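Local coordinates for glutathione S-transferase 2 (Onchocerca volvulus, PDB 1TU8), which catalyses the conjugation of glutathione to electrophilic compounds and appears to play a central part in the parasite's detoxification system, at residues K4-S9 and C52-D57. Sequence-based numbering, arbitrary orientation.
Sequences KLTYFS and CLYDGD. With GTX (S-hexylglutathione), chain E.
Lys4 and Tyr54 face each other as an antiparallel hydrogen-bonded pair, and their side chains leave the sheet on the same face and travel together. The lysine chain, extended at first and bent at chi3 (80°), passes over one face of the Tyr54 ring, near its rim, with CE 3.8 Å from Tyr54 CD1. Its ammonium adds little: NZ is 5.2 Å from the Tyr54 ring centroid, too long for more than a weak cation-pi attraction, so the side-chain contact is mainly methylene packing on the ring. Tyr54 has CG beside its own backbone N (chi1 -60°), which turns the ring back along the strand over Cys52. There SG sits above the opposite ring face, toward the rim, while Thr6 OG1 meets the ring edge in its plane, 3.5 Å from CE1. That hydroxyl is hydrogen-bonded to Asp31 of strand 29-33, on the far side of strand 3-8.

Thr6 and Cys52 form the second hydrogen-bonded pair. The two pairs share four backbone bonds, all nearly straight, including Thr6 N to Cys52 O (2.9 Å) and Tyr54 N to Lys4 O (2.9 Å). Between them Leu5 and Leu53 are the non-hydrogen-bonded pair. Their side chains project from the opposite face of the sheet, where the CD1 methyls of Leu5 and Leu53 come within 4.2 Å and Leu5 also packs on helix 15-23.

Past the paired residues, strand 3-8 carries Tyr7, whose OH lies 3.1 Å from SG2 of S-hexylglutathione; Leu13 N is hydrogen-bonded to the same hydroxyl. The two strands, whose axes run antiparallel at 165°, are neighbours in a mixed sheet of order 2-1-3-4, the arrangement of the thioredoxin-like N-terminal domain of glutathione transferases, with the tyrosine beside the thioether sulfur as in Pi-class active sites.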
# COMPACT_ATOMS: atom_id res chain seq x y z
N LYS A 4 20.37 -8.78 1.31
CA LYS A 4 20.78 -7.69 0.43
C LYS A 4 19.58 -6.82 0.06
O LYS A 4 18.58 -7.33 -0.45
CB LYS A 4 21.45 -8.22 -0.85
CG LYS A 4 21.79 -7.12 -1.86
CD LYS A 4 22.85 -7.57 -2.88
CE LYS A 4 22.25 -8.42 -3.99
NZ LYS A 4 23.31 -8.92 -4.93
N LEU A 5 19.68 -5.52 0.32
CA LEU A 5 18.64 -4.58 -0.05
C LEU A 5 19.11 -3.76 -1.24
O LEU A 5 20.02 -2.94 -1.12
CB LEU A 5 18.31 -3.65 1.10
CG LEU A 5 17.11 -2.74 0.90
CD1 LEU A 5 15.84 -3.57 0.82
CD2 LEU A 5 17.04 -1.73 2.02
N THR A 6 18.47 -3.99 -2.38
CA THR A 6 18.80 -3.30 -3.61
C THR A 6 17.83 -2.15 -3.83
O THR A 6 16.63 -2.35 -3.94
CB THR A 6 18.76 -4.29 -4.76
OG1 THR A 6 19.77 -5.30 -4.56
CG2 THR A 6 19.10 -3.63 -6.08
N TYR A 7 18.37 -0.94 -3.88
CA TYR A 7 17.60 0.27 -4.18
C TYR A 7 18.52 1.33 -4.77
O TYR A 7 19.73 1.13 -4.90
CB TYR A 7 16.93 0.79 -2.90
CG TYR A 7 15.88 1.87 -3.13
CD1 TYR A 7 16.02 3.13 -2.55
CD2 TYR A 7 14.74 1.63 -3.90
CE1 TYR A 7 15.06 4.11 -2.73
CE2 TYR A 7 13.78 2.62 -4.11
CZ TYR A 7 13.95 3.86 -3.51
OH TYR A 7 13.02 4.86 -3.67
N PHE A 8 17.93 2.45 -5.16
CA PHE A 8 18.69 3.61 -5.62
C PHE A 8 19.44 4.25 -4.46
O PHE A 8 19.18 3.95 -3.30
CB PHE A 8 17.75 4.59 -6.33
CG PHE A 8 17.16 4.02 -7.57
CD1 PHE A 8 15.86 3.51 -7.57
CD2 PHE A 8 17.92 3.92 -8.73
CE1 PHE A 8 15.32 2.94 -8.71
CE2 PHE A 8 17.38 3.35 -9.88
CZ PHE A 8 16.08 2.86 -9.87
N SER A 9 20.39 5.12 -4.79
CA SER A 9 21.27 5.74 -3.80
C SER A 9 20.60 6.98 -3.22
O SER A 9 21.13 8.09 -3.29
CB SER A 9 22.64 6.04 -4.44
OG SER A 9 23.66 6.00 -3.46
N CYS A 52 14.23 -4.09 -3.65
CA CYS A 52 14.20 -5.55 -3.61
C CYS A 52 14.99 -6.02 -2.40
O CYS A 52 16.12 -5.60 -2.21
CB CYS A 52 14.83 -6.15 -4.86
SG CYS A 52 14.68 -7.94 -4.94
N LEU A 53 14.39 -6.89 -1.58
CA LEU A 53 15.12 -7.56 -0.52
C LEU A 53 15.35 -9.00 -0.92
O LEU A 53 14.41 -9.74 -1.17
CB LEU A 53 14.34 -7.51 0.79
CG LEU A 53 15.03 -8.20 1.98
CD1 LEU A 53 16.20 -7.36 2.49
CD2 LEU A 53 14.05 -8.51 3.10
N TYR A 54 16.62 -9.39 -1.01
CA TYR A 54 16.99 -10.77 -1.13
C TYR A 54 17.16 -11.27 0.29
O TYR A 54 18.06 -10.83 1.01
CB TYR A 54 18.29 -10.93 -1.93
CG TYR A 54 18.22 -10.39 -3.34
CD1 TYR A 54 18.55 -9.06 -3.61
CD2 TYR A 54 17.86 -11.21 -4.40
CE1 TYR A 54 18.50 -8.56 -4.92
CE2 TYR A 54 17.81 -10.72 -5.70
CZ TYR A 54 18.14 -9.41 -5.95
OH TYR A 54 18.10 -8.93 -7.24
N ASP A 55 16.26 -12.15 0.71
CA ASP A 55 16.30 -12.80 2.00
C ASP A 55 16.68 -14.26 1.75
O ASP A 55 15.83 -15.08 1.41
CB ASP A 55 14.93 -12.66 2.66
CG ASP A 55 14.86 -13.32 4.02
OD1 ASP A 55 15.79 -14.09 4.38
OD2 ASP A 55 13.88 -13.13 4.78
N GLY A 56 17.96 -14.58 1.94
CA GLY A 56 18.47 -15.88 1.55
C GLY A 56 18.20 -16.08 0.07
O GLY A 56 18.59 -15.26 -0.74
N ASP A 57 17.47 -17.14 -0.26
CA ASP A 57 17.15 -17.47 -1.64
C ASP A 57 15.87 -16.79 -2.15
O ASP A 57 15.56 -16.88 -3.34
CB ASP A 57 16.97 -19.00 -1.78
CG ASP A 57 18.27 -19.74 -2.08
OD1 ASP A 57 18.97 -20.23 -1.11
OD2 ASP A 57 18.67 -19.87 -3.30
N1 GTX E . 4.88 0.23 -4.88
CA1 GTX E . 6.29 -0.00 -5.14
C1 GTX E . 6.99 -0.18 -3.83
O11 GTX E . 6.46 0.33 -2.76
O12 GTX E . 8.11 -0.85 -3.72
CB1 GTX E . 6.85 1.19 -5.91
CG1 GTX E . 8.26 0.93 -6.44
CD1 GTX E . 8.80 2.12 -7.19
OE1 GTX E . 7.97 3.19 -7.52
N2 GTX E . 10.09 2.07 -7.54
CA2 GTX E . 10.79 3.11 -8.28
C2 GTX E . 11.56 2.52 -9.42
O2 GTX E . 12.16 1.26 -9.30
CB2 GTX E . 11.77 3.80 -7.35
SG2 GTX E . 10.93 4.59 -5.96
C1S GTX E . 10.70 6.18 -6.80
C2S GTX E . 11.83 7.17 -6.53
C3S GTX E . 13.08 6.85 -7.36
C4S GTX E . 13.93 8.07 -7.68
C5S GTX E . 15.17 7.64 -8.48
C6S GTX E . 14.81 7.25 -9.91
N3 GTX E . 11.62 3.24 -10.53
CA3 GTX E . 12.57 2.91 -11.59
C3 GTX E . 11.87 2.45 -12.84
O31 GTX E . 12.56 2.19 -13.91
O32 GTX E . 10.56 2.31 -12.87